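Local coordinates for protein 3-Hydroxyacyl-CoA dehydrogenase (Ralstonia eutropha H16, PDB 4PZC) that probably catalyses the NAD-dependent oxidation of (S)-3-hydroxyacyl-CoA thioesters, such as 3-hydroxybutyryl-CoA, to the 3-oxoacyl-CoA, and the reverse reduction, at residues Q20-A23 and N28-M31; V86-T91 and V98-Q103; V151-G156 and A166-S171. One frame throughout, in Å; residues are numbered along the deposited sequence.

Contact 1: Q20-A23 and N28-M31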
loop_
_atom_site.group_PDB
_atom_site.type_symbol
_atom_site.label_atom_id
_atom_site.label_comp_id
_atom_site.label_asym_id
_atom_site.label_seq_id
_atom_site.Cartn_x
_atom_site.Cartn_y
_atom_site.Cartn_z
ATOM N N GLN A 20 -17.356 -0.706 23.726
ATOM C CA GLN A 20 -17.649 0.659 23.387
ATOM C C GLN A 20 -18.475 0.761 22.120
ATOM O O GLN A 20 -19.523 1.414 22.106
ATOM C CB GLN A 20 -16.336 1.420 23.207
ATOM C CG GLN A 20 -16.518 2.807 22.617
ATOM C CD GLN A 20 -15.385 3.733 22.965
ATOM O OE1 GLN A 20 -14.556 3.428 23.822
ATOM N NE2 GLN A 20 -15.341 4.877 22.303
ATOM N N ALA A 21 -17.995 0.104 21.066
ATOM C CA ALA A 21 -18.525 0.301 19.712
ATOM C C ALA A 21 -19.976 -0.076 19.617
ATOM O O ALA A 21 -20.733 0.535 18.877
ATOM C CB ALA A 21 -17.723 -0.504 18.704
ATOM N N CYS A 22 -20.338 -1.111 20.357
ATOM C CA CYS A 22 -21.720 -1.513 20.472
ATOM C C CYS A 22 -22.481 -0.479 21.297
ATOM O O CYS A 22 -23.509 0.041 20.867
ATOM C CB CYS A 22 -21.821 -2.881 21.162
ATOM S SG CYS A 22 -20.708 -4.200 20.604
ATOM N N ALA A 23 -21.953 -0.184 22.483
ATOM C CA ALA A 23 -22.636 0.633 23.484
ATOM C C ALA A 23 -23.148 1.949 22.925
ATOM O O ALA A 23 -24.322 2.292 23.099
ATOM C CB ALA A 23 -21.703 0.911 24.637
ATOM N N ASN A 28 -26.530 -3.640 24.279
ATOM C CA ASN A 28 -26.280 -4.170 25.619
ATOM C C ASN A 28 -25.098 -5.095 25.588
ATOM O O ASN A 28 -25.085 -6.043 24.806
ATOM C CB ASN A 28 -27.493 -4.935 26.131
ATOM C CG ASN A 28 -28.775 -4.158 25.957
ATOM O OD1 ASN A 28 -29.676 -4.585 25.225
ATOM N ND2 ASN A 28 -28.851 -2.983 26.602
ATOM N N VAL A 29 -24.108 -4.819 26.430
ATOM C CA VAL A 29 -22.860 -5.573 26.417
ATOM C C VAL A 29 -22.576 -6.236 27.754
ATOM O O VAL A 29 -22.435 -5.555 28.766
ATOM C CB VAL A 29 -21.654 -4.665 26.093
ATOM C CG1 VAL A 29 -20.361 -5.470 26.106
ATOM C CG2 VAL A 29 -21.830 -3.981 24.750
ATOM N N VAL A 30 -22.478 -7.560 27.747
ATOM C CA VAL A 30 -21.945 -8.313 28.888
ATOM C C VAL A 30 -20.438 -8.532 28.658
ATOM O O VAL A 30 -20.055 -9.320 27.785
ATOM C CB VAL A 30 -22.676 -9.675 29.051
ATOM C CG1 VAL A 30 -22.057 -10.517 30.159
ATOM C CG2 VAL A 30 -24.157 -9.467 29.324
ATOM N N MET A 31 -19.585 -7.841 29.419
ATOM C CA MET A 31 -18.134 -7.896 29.173
ATOM C C MET A 31 -17.379 -8.606 30.285
ATOM O O MET A 31 -17.118 -8.017 31.329
ATOM C CB MET A 31 -17.552 -6.492 28.990
ATOM C CG MET A 31 -16.178 -6.493 28.337
ATOM S SD MET A 31 -14.982 -5.350 29.055
ATOM C CE MET A 31 -15.708 -3.771 28.656
#
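A small, buried helix-on-strand contact, in which Cys22 and the backbone beside it meet Val29, closes the first beta-alpha-beta unit of the NAD-binding Rossmann fold. The unit runs from strand 5-9 through helix 13-23 to strand 28-32. The Gly10, Gly12 and Gly15 pattern, predicted to bind NAD(+), lies at its first turn, where the helix starts, whereas this contact belongs to the far end of the helix and the short return into the second strand. That return is four residues long, and Ala23 and Asn28 come within 6.4 Å of each other, CA to CA. Interaction across the two segments is apolar, without a hydrogen bond, and just 105 Å² of surface is buried. Val29 supplies most of the strand side. Its CG1 lies anti to the backbone N (chi1 179°), which brings CG2 beside that N and over the last turn of the helix. Cys22 answers with its CB. Behind the contact, Val29 also packs on Ile8 of the neighbouring strand 5-9, and Cys22 touches Leu27 in the return. Backbone bonds of Val29 to Arg70 and Lys72, and of Asn28 and Val30 to Val6, fix the strand between its neighbours 71-72 and 5-9. Gln20, on a different side of the helix, packs against helix 36-54 and makes a weak hydrogen bond to Ser49, a predicted CoA-binding residue. Farther along, strand 28-32 leads to Asp33, which contacts NAD(+) when the cofactor is bound. At the centre of the contact, the methyl CG2 of Val29 sits 3.8 Å from CB of Cys22 and 4.4 Å from the backbone N of Ala23.

Contact 2: V86-T91 and V98-Q103; sequences VIEAAT and VKILKQ
Glu88 turns the aliphatic part of its side chain to Ile100 and Leu101 and sends its carboxylate elsewhere. CB of Glu88 rests 3.7 Å from CD2 of Leu101, and CG of Glu88 lies 3.8 Å from CG2 of Ile100; the side chains of Glu88 and Ile100 cross at about a right angle. With CG anti to the backbone N (chi1 177°), the glutamate first reaches out to the helix, then bends at chi2 (-79°), turning the carboxylate back over the chain that follows the strand. OE2 of Glu88 accepts the N-H of Thr91 at 3.1 Å, from above the carboxylate plane. OE1 of Glu88 forms a salt bridge with Lys97 NZ and a hydrogen bond with Ser116 OG, so both oxygens of this buried group have partners. Lys97, itself a predicted NAD(+)-binding residue, also bonds to the carbonyl of Thr91. All this sits at the C-terminal end of strand 85-88 in the beta-alpha-beta unit completed by helix 94-107 and strand 113-117, part of the Rossmann domain, where the loop after the strand passes near the glycine-rich turn: Ala90 is close to Gly10. Ile100 has the other large share of the buried surface. Its CG2 packs on CG of the glutamate, while CD1 extends along the loop, 4.4 Å from CB of Ala90 and 4.5 Å from CG2 of Thr91, and the side chain also touches Val9. Leu101 points its CB past the strand, but its CD2 swings in to Glu88, whose side chain also meets Ile104 one helical turn beyond Ile100.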
loop_
_atom_site.group_PDB
_atom_site.type_symbol
_atom_site.label_atom_id
_atom_site.label_comp_id
_atom_site.label_asym_id
_atom_site.label_seq_id
_atom_site.Cartn_x
_atom_site.Cartn_y
_atom_site.Cartn_z
ATOM N N VAL A 86 -21.623 -14.076 21.430
ATOM C CA VAL A 86 -20.402 -13.877 22.207
ATOM C C VAL A 86 -19.139 -13.746 21.338
ATOM O O VAL A 86 -18.863 -14.587 20.474
ATOM C CB VAL A 86 -20.207 -15.032 23.203
ATOM C CG1 VAL A 86 -19.240 -14.625 24.313
ATOM C CG2 VAL A 86 -21.549 -15.451 23.796
ATOM N N ILE A 87 -18.366 -12.693 21.605
ATOM C CA ILE A 87 -17.160 -12.386 20.864
ATOM C C ILE A 87 -15.999 -12.623 21.792
ATOM O O ILE A 87 -15.775 -11.836 22.723
ATOM C CB ILE A 87 -17.103 -10.903 20.438
ATOM C CG1 ILE A 87 -18.205 -10.576 19.424
ATOM C CG2 ILE A 87 -15.733 -10.565 19.851
ATOM C CD1 ILE A 87 -18.421 -9.089 19.236
ATOM N N GLU A 88 -15.264 -13.706 21.551
ATOM C CA GLU A 88 -14.047 -13.935 22.294
ATOM C C GLU A 88 -13.032 -12.998 21.697
ATOM O O GLU A 88 -12.856 -12.946 20.483
ATOM C CB GLU A 88 -13.576 -15.388 22.236
ATOM C CG GLU A 88 -12.246 -15.608 22.965
ATOM C CD GLU A 88 -11.067 -15.174 22.137
ATOM O OE1 GLU A 88 -10.853 -15.830 21.105
ATOM O OE2 GLU A 88 -10.391 -14.169 22.481
ATOM N N ALA A 89 -12.374 -12.260 22.583
ATOM C CA ALA A 89 -11.499 -11.173 22.200
ATOM C C ALA A 89 -10.397 -11.066 23.249
ATOM O O ALA A 89 -9.946 -9.980 23.607
ATOM C CB ALA A 89 -12.305 -9.884 22.111
ATOM N N ALA A 90 -9.952 -12.210 23.733
ATOM C CA ALA A 90 -9.177 -12.231 24.953
ATOM C C ALA A 90 -7.801 -12.764 24.755
ATOM O O ALA A 90 -6.908 -12.334 25.474
ATOM C CB ALA A 90 -9.885 -13.041 26.006
ATOM N N THR A 91 -7.612 -13.714 23.832
ATOM C CA THR A 91 -6.246 -14.110 23.477
ATOM C C THR A 91 -6.017 -14.686 22.081
ATOM O O THR A 91 -6.919 -15.206 21.435
ATOM C CB THR A 91 -5.659 -15.098 24.507
ATOM O OG1 THR A 91 -4.249 -14.857 24.665
ATOM C CG2 THR A 91 -5.907 -16.551 24.095
ATOM N N VAL A 98 -8.936 -21.967 22.545
ATOM C CA VAL A 98 -9.855 -23.122 22.485
ATOM C C VAL A 98 -10.667 -23.200 23.777
ATOM O O VAL A 98 -11.894 -23.012 23.771
ATOM C CB VAL A 98 -9.097 -24.468 22.229
ATOM C CG1 VAL A 98 -9.932 -25.684 22.607
ATOM C CG2 VAL A 98 -8.668 -24.585 20.768
ATOM N N LYS A 99 -9.964 -23.457 24.881
ATOM C CA LYS A 99 -10.595 -23.610 26.190
ATOM C C LYS A 99 -11.729 -22.603 26.371
ATOM O O LYS A 99 -12.872 -22.985 26.629
ATOM C CB LYS A 99 -9.556 -23.441 27.294
ATOM C CG LYS A 99 -8.876 -24.735 27.711
ATOM C CD LYS A 99 -7.403 -24.512 28.075
ATOM C CE LYS A 99 -6.676 -25.819 28.407
ATOM N NZ LYS A 99 -5.433 -25.977 27.586
ATOM N N ILE A 100 -11.410 -21.323 26.199
ATOM C CA ILE A 100 -12.412 -20.267 26.301
ATOM C C ILE A 100 -13.667 -20.547 25.478
ATOM O O ILE A 100 -14.781 -20.430 25.991
ATOM C CB ILE A 100 -11.871 -18.894 25.878
ATOM C CG1 ILE A 100 -10.705 -18.458 26.782
ATOM C CG2 ILE A 100 -12.983 -17.850 25.922
ATOM C CD1 ILE A 100 -9.804 -17.416 26.148
ATOM N N LEU A 101 -13.495 -20.923 24.218
ATOM C CA LEU A 101 -14.643 -21.150 23.337
ATOM C C LEU A 101 -15.452 -22.384 23.754
ATOM O O LEU A 101 -16.678 -22.373 23.715
ATOM C CB LEU A 101 -14.196 -21.244 21.881
ATOM C CG LEU A 101 -13.563 -19.961 21.312
ATOM C CD1 LEU A 101 -12.878 -20.260 19.995
ATOM C CD2 LEU A 101 -14.538 -18.808 21.115
ATOM N N LYS A 102 -14.773 -23.436 24.182
ATOM C CA LYS A 102 -15.457 -24.568 24.786
ATOM C C LYS A 102 -16.266 -24.089 26.003
ATOM O O LYS A 102 -17.459 -24.355 26.118
ATOM C CB LYS A 102 -14.440 -25.604 25.235
ATOM C CG LYS A 102 -13.718 -26.313 24.113
ATOM C CD LYS A 102 -14.489 -27.548 23.703
ATOM C CE LYS A 102 -13.666 -28.417 22.776
ATOM N NZ LYS A 102 -12.398 -28.881 23.410
ATOM N N GLN A 103 -15.599 -23.374 26.905
ATOM C CA GLN A 103 -16.247 -22.796 28.077
ATOM C C GLN A 103 -17.461 -21.997 27.623
ATOM O O GLN A 103 -18.584 -22.294 28.028
ATOM C CB GLN A 103 -15.264 -21.907 28.844
ATOM C CG GLN A 103 -15.698 -21.450 30.231
ATOM C CD GLN A 103 -14.871 -20.253 30.708
ATOM O OE1 GLN A 103 -13.653 -20.357 30.849
ATOM N NE2 GLN A 103 -15.527 -19.104 30.925
#

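Contact 3: V151-G156 and A166-S171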
loop_
_atom_site.group_PDB
_atom_site.type_symbol
_atom_site.label_atom_id
_atom_site.label_comp_id
_atom_site.label_asym_id
_atom_site.label_seq_id
_atom_site.Cartn_x
_atom_site.Cartn_y
_atom_site.Cartn_z
ATOM N N VAL A 151 -14.338 -4.383 9.631
ATOM C CA VAL A 151 -14.086 -5.687 10.198
ATOM C C VAL A 151 -14.010 -6.712 9.079
ATOM O O VAL A 151 -14.774 -6.635 8.081
ATOM C CB VAL A 151 -15.234 -6.131 11.101
ATOM C CG1 VAL A 151 -14.783 -7.273 11.998
ATOM C CG2 VAL A 151 -15.732 -4.963 11.920
ATOM N N GLU A 152 -13.111 -7.674 9.253
ATOM C CA GLU A 152 -13.089 -8.788 8.364
ATOM C C GLU A 152 -14.007 -9.803 8.995
ATOM O O GLU A 152 -13.877 -10.105 10.172
ATOM C CB GLU A 152 -11.679 -9.340 8.172
ATOM C CG GLU A 152 -10.687 -8.300 7.672
ATOM C CD GLU A 152 -9.329 -8.881 7.302
ATOM O OE1 GLU A 152 -8.567 -9.355 8.184
ATOM O OE2 GLU A 152 -9.009 -8.834 6.102
ATOM N N LEU A 153 -14.958 -10.295 8.207
ATOM C CA LEU A 153 -15.890 -11.319 8.639
ATOM C C LEU A 153 -15.394 -12.553 7.987
ATOM O O LEU A 153 -15.327 -12.618 6.773
ATOM C CB LEU A 153 -17.295 -11.017 8.145
ATOM C CG LEU A 153 -17.905 -9.695 8.620
ATOM C CD1 LEU A 153 -19.301 -9.520 8.016
ATOM C CD2 LEU A 153 -17.943 -9.627 10.148
ATOM N N ILE A 154 -15.001 -13.526 8.785
ATOM C CA ILE A 154 -14.296 -14.651 8.244
ATOM C C ILE A 154 -15.076 -15.931 8.479
ATOM O O ILE A 154 -15.315 -16.357 9.617
ATOM C CB ILE A 154 -12.906 -14.783 8.819
ATOM C CG1 ILE A 154 -12.183 -13.437 8.768
ATOM C CG2 ILE A 154 -12.158 -15.848 8.037
ATOM C CD1 ILE A 154 -11.901 -12.795 10.119
ATOM N N ARG A 155 -15.487 -16.536 7.381
ATOM C CA ARG A 155 -16.314 -17.690 7.470
ATOM C C ARG A 155 -15.399 -18.845 7.580
ATOM O O ARG A 155 -14.515 -19.037 6.744
ATOM C CB ARG A 155 -17.191 -17.812 6.239
ATOM C CG ARG A 155 -18.303 -16.802 6.275
ATOM C CD ARG A 155 -19.256 -16.896 5.097
ATOM N NE ARG A 155 -20.070 -18.116 5.095
ATOM C CZ ARG A 155 -21.295 -18.193 4.579
ATOM N NH1 ARG A 155 -21.883 -17.111 4.057
ATOM N NH2 ARG A 155 -21.953 -19.346 4.606
ATOM N N GLY A 156 -15.591 -19.614 8.632
ATOM C CA GLY A 156 -15.109 -20.968 8.631
ATOM C C GLY A 156 -15.822 -21.682 7.494
ATOM O O GLY A 156 -16.863 -21.251 6.991
ATOM N N ALA A 166 -26.473 -12.437 10.095
ATOM C CA ALA A 166 -26.635 -11.930 11.457
ATOM C C ALA A 166 -25.461 -11.072 11.809
ATOM O O ALA A 166 -25.604 -9.881 12.111
ATOM C CB ALA A 166 -26.723 -13.087 12.442
ATOM N N VAL A 167 -24.290 -11.688 11.716
ATOM C CA VAL A 167 -23.057 -11.039 12.109
ATOM C C VAL A 167 -22.692 -9.928 11.124
ATOM O O VAL A 167 -22.133 -8.909 11.515
ATOM C CB VAL A 167 -21.921 -12.061 12.243
ATOM C CG1 VAL A 167 -20.628 -11.376 12.676
ATOM C CG2 VAL A 167 -22.318 -13.128 13.254
ATOM N N GLU A 168 -23.037 -10.122 9.857
ATOM C CA GLU A 168 -22.856 -9.086 8.845
ATOM C C GLU A 168 -23.626 -7.810 9.207
ATOM O O GLU A 168 -23.064 -6.697 9.213
ATOM C CB GLU A 168 -23.299 -9.598 7.471
ATOM C CG GLU A 168 -23.291 -8.522 6.393
ATOM C CD GLU A 168 -23.205 -9.070 4.970
ATOM O OE1 GLU A 168 -23.863 -10.090 4.643
ATOM O OE2 GLU A 168 -22.470 -8.455 4.165
ATOM N N ALA A 169 -24.912 -7.973 9.510
ATOM C CA ALA A 169 -25.759 -6.829 9.849
ATOM C C ALA A 169 -25.391 -6.232 11.229
ATOM O O ALA A 169 -25.463 -5.005 11.440
ATOM C CB ALA A 169 -27.218 -7.239 9.806
ATOM N N LEU A 170 -24.983 -7.108 12.150
ATOM C CA LEU A 170 -24.520 -6.674 13.454
ATOM C C LEU A 170 -23.430 -5.623 13.285
ATOM O O LEU A 170 -23.372 -4.642 14.023
ATOM C CB LEU A 170 -23.991 -7.863 14.260
ATOM C CG LEU A 170 -23.024 -7.502 15.399
ATOM C CD1 LEU A 170 -23.739 -6.764 16.518
ATOM C CD2 LEU A 170 -22.328 -8.736 15.947
ATOM N N SER A 171 -22.578 -5.836 12.290
ATOM C CA SER A 171 -21.449 -4.958 12.040
ATOM C C SER A 171 -21.878 -3.664 11.415
ATOM O O SER A 171 -21.386 -2.609 11.795
ATOM C CB SER A 171 -20.461 -5.649 11.109
ATOM O OG SER A 171 -20.341 -6.999 11.495
#
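Leu153 sets its two methyls against three residues of the helix. CD1 of Leu153 lies 3.7 Å from CA of Glu168 and 4.0 Å from its CB; the side chains of Leu153 and Glu168 cross at about a right angle. The other branch, CD2 of Leu153, meets CG1 of Val167 at 4.1 Å and OG of Ser171 at 3.8 Å. With CG anti to the carbonyl carbon (chi1 -60°), Leu153 reaches toward the helix, where CD2 touches two residues one turn apart. Ser171 is held by the helix itself: OG of Ser171 donates to the carbonyl O of Val167 at 2.6 Å, tilted 17° from the carbonyl plane, and that oxygen also accepts the backbone N-H of Ser171. Farther out, Val167 packs on Ile113 and Ile137, while Leu153 leans on Pro178 and Thr180. Strand 150-155 is pinned in the sheet between strands 136-141 and 177-182, with helix 161-173 running back antiparallel to it, the short axes 176° apart and 9.9 Å from each other. This is the helix-on-sheet layer of the last beta-alpha-beta unit of the NAD-binding domain. Arg155 ties the end of the strand to the start of the helix by a salt bridge to Asp161. Since the serine hydroxyl spends its hydrogen on the helix's own carbonyl, it can lie against a leucine methyl, and the interface itself is held by van der Waals packing.

How the contacts relate
From the N terminus the contacts follow in series, neither nesting nor crossing. Contact 1 closes the short return from helix 13-23 into strand 28-32; contact 2 then closes the loop and first turn between strand 85-88 and helix 94-107; contact 3 does the same for strand 150-155 and helix 161-173. Each thus ties a helix to a neighbouring strand within a beta-alpha-beta unit, and all three reach one mixed sheet, contact 1 near the 71-72 edge, contact 2 in its middle and contact 3 next to the edge strand 177-182. Their centres lie about 17 Å apart pairwise, and no two contacts touch; what they share is that sheet.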